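Local coordinates for hypothetical protein Rv2991 (Mycobacterium tuberculosis, PDB 1RFE), which is of unknown function but probably binds coenzyme F420 and may act as an oxidoreductase on CH-CH groups of its substrate, at residues A13-F18 / V86-V91. Numbering follows the deposited sequence.
Sequences AEIADF and VSFEGV
Val86 sends one methyl to each of two helix residues: chi1 of 62° lodges CG1 between its backbone N and carbonyl carbon, facing Phe18, and leaves CG2 anti to N, facing Ile15. On the helix, Phe18 CG also lies anti to the backbone N (chi1 -175°), which carries the ring out toward the start of the strand segment. Phe18 CD2 comes 3.8 Å from Val86 CG1, and the methyl sits at the ring's edge, near its plane, rather than over a face. One turn back, Ile15 makes its nearest approach with CG2, 4.1 Å from Val86 CG2, the two side chains crossing at about a right angle. Ile15 CG2 also reaches the rim of a second ring, 4.3 Å from Phe88 CZ and again close to the ring plane.

The axis of segment 13-18, part of helix 12-21, runs almost square to that of segment 86-91 of strand 84-95, at 93°, with a closest approach of 10.6 Å. Val86 pairs through its backbone with Leu74 of the neighbouring strand 69-76, and Phe18 also packs on that Leu74. On the other flank, Ile15 reaches Ser143 of strand 140-145, so the helix covers parts of three strands of the antiparallel sheet in this FMN-binding-clan fold. The side-chain contacts between the two segments are apolar; with just 157 Å² buried and both rings met at their edges, the contact rests on dispersion and exclusion of water, without ring stacking.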
loop_
_atom_site.group_PDB
_atom_site.type_symbol
_atom_site.label_atom_id
_atom_site.label_comp_id
_atom_site.label_asym_id
_atom_site.label_seq_id
_atom_site.Cartn_x
_atom_site.Cartn_y
_atom_site.Cartn_z
ATOM N N ALA A 13 1.529 -15.952 3.003
ATOM C CA ALA A 13 2.170 -15.512 4.216
ATOM C C ALA A 13 3.344 -14.594 3.925
ATOM O O ALA A 13 3.596 -13.691 4.663
ATOM C CB ALA A 13 2.628 -16.714 5.080
ATOM N N GLU A 14 4.083 -14.849 2.863
ATOM C CA GLU A 14 5.203 -13.967 2.461
ATOM C C GLU A 14 4.719 -12.570 2.042
ATOM O O GLU A 14 5.327 -11.577 2.374
ATOM C CB GLU A 14 5.984 -14.620 1.315
ATOM C CG GLU A 14 6.858 -15.810 1.750
ATOM C CD GLU A 14 7.422 -16.609 0.571
ATOM O OE1 GLU A 14 6.959 -16.491 -0.591
ATOM O OE2 GLU A 14 8.360 -17.364 0.800
ATOM N N ILE A 15 3.586 -12.513 1.365
ATOM C CA ILE A 15 2.967 -11.250 0.938
ATOM C C ILE A 15 2.551 -10.469 2.175
ATOM O O ILE A 15 2.882 -9.296 2.321
ATOM C CB ILE A 15 1.741 -11.532 0.045
ATOM C CG1 ILE A 15 2.174 -12.091 -1.300
ATOM C CG2 ILE A 15 0.850 -10.268 -0.186
ATOM C CD1 ILE A 15 1.012 -12.710 -2.095
ATOM N N ALA A 16 1.868 -11.140 3.084
ATOM C CA ALA A 16 1.533 -10.536 4.383
ATOM C C ALA A 16 2.737 -9.886 5.077
ATOM O O ALA A 16 2.667 -8.726 5.409
ATOM C CB ALA A 16 0.816 -11.533 5.281
ATOM N N ASP A 17 3.843 -10.621 5.227
ATOM C CA ASP A 17 5.083 -10.097 5.796
ATOM C C ASP A 17 5.610 -8.916 5.031
ATOM O O ASP A 17 6.052 -7.954 5.629
ATOM C CB ASP A 17 6.199 -11.191 5.882
ATOM C CG ASP A 17 5.879 -12.296 6.897
ATOM O OD1 ASP A 17 4.785 -12.235 7.543
ATOM O OD2 ASP A 17 6.656 -13.285 7.134
ATOM N N PHE A 18 5.523 -8.969 3.709
ATOM C CA PHE A 18 6.046 -7.912 2.853
ATOM C C PHE A 18 5.197 -6.615 3.003
ATOM O O PHE A 18 5.739 -5.523 3.094
ATOM C CB PHE A 18 6.126 -8.387 1.376
ATOM C CG PHE A 18 6.771 -7.405 0.453
ATOM C CD1 PHE A 18 8.135 -7.142 0.547
ATOM C CD2 PHE A 18 6.013 -6.741 -0.540
ATOM C CE1 PHE A 18 8.760 -6.232 -0.323
ATOM C CE2 PHE A 18 6.606 -5.835 -1.380
ATOM C CZ PHE A 18 7.997 -5.563 -1.284
ATOM N N VAL A 86 4.644 -6.864 -4.917
ATOM C CA VAL A 86 3.289 -7.319 -4.976
ATOM C C VAL A 86 2.433 -6.169 -5.540
ATOM O O VAL A 86 2.596 -5.005 -5.178
ATOM C CB VAL A 86 2.786 -7.834 -3.629
ATOM C CG1 VAL A 86 2.795 -6.722 -2.575
ATOM C CG2 VAL A 86 1.455 -8.410 -3.758
ATOM N N SER A 87 1.547 -6.534 -6.443
ATOM C CA SER A 87 0.749 -5.584 -7.199
ATOM C C SER A 87 -0.714 -6.007 -7.034
ATOM O O SER A 87 -1.065 -7.168 -7.334
ATOM C CB SER A 87 1.159 -5.659 -8.677
ATOM O OG SER A 87 0.495 -4.666 -9.431
ATOM N N PHE A 88 -1.536 -5.084 -6.547
ATOM C CA PHE A 88 -2.947 -5.308 -6.229
ATOM C C PHE A 88 -3.795 -4.482 -7.181
ATOM O O PHE A 88 -3.489 -3.314 -7.456
ATOM C CB PHE A 88 -3.281 -4.807 -4.808
ATOM C CG PHE A 88 -2.487 -5.491 -3.707
ATOM C CD1 PHE A 88 -2.676 -6.819 -3.442
ATOM C CD2 PHE A 88 -1.534 -4.803 -2.978
ATOM C CE1 PHE A 88 -1.980 -7.435 -2.427
ATOM C CE2 PHE A 88 -0.816 -5.428 -1.951
ATOM C CZ PHE A 88 -1.044 -6.705 -1.673
ATOM N N GLU A 89 -4.852 -5.094 -7.701
ATOM C CA GLU A 89 -5.865 -4.364 -8.402
ATOM C C GLU A 89 -7.155 -4.706 -7.661
ATOM O O GLU A 89 -7.334 -5.821 -7.216
ATOM C CB GLU A 89 -5.909 -4.751 -9.891
ATOM C CG GLU A 89 -4.631 -4.358 -10.614
ATOM C CD GLU A 89 -4.569 -4.750 -12.064
ATOM O OE1 GLU A 89 -5.567 -5.350 -12.542
ATOM O OE2 GLU A 89 -3.522 -4.404 -12.744
ATOM N N GLY A 90 -8.015 -3.724 -7.496
ATOM C CA GLY A 90 -9.270 -3.952 -6.785
ATOM C C GLY A 90 -10.164 -2.767 -6.724
ATOM O O GLY A 90 -10.271 -1.985 -7.691
ATOM N N VAL A 91 -10.801 -2.650 -5.556
ATOM C CA VAL A 91 -11.723 -1.572 -5.259
ATOM C C VAL A 91 -11.373 -1.016 -3.876
ATOM O O VAL A 91 -10.874 -1.729 -3.000
ATOM C CB VAL A 91 -13.203 -2.039 -5.314
ATOM C CG1 VAL A 91 -13.559 -2.567 -6.686
ATOM C CG2 VAL A 91 -13.492 -3.098 -4.260
#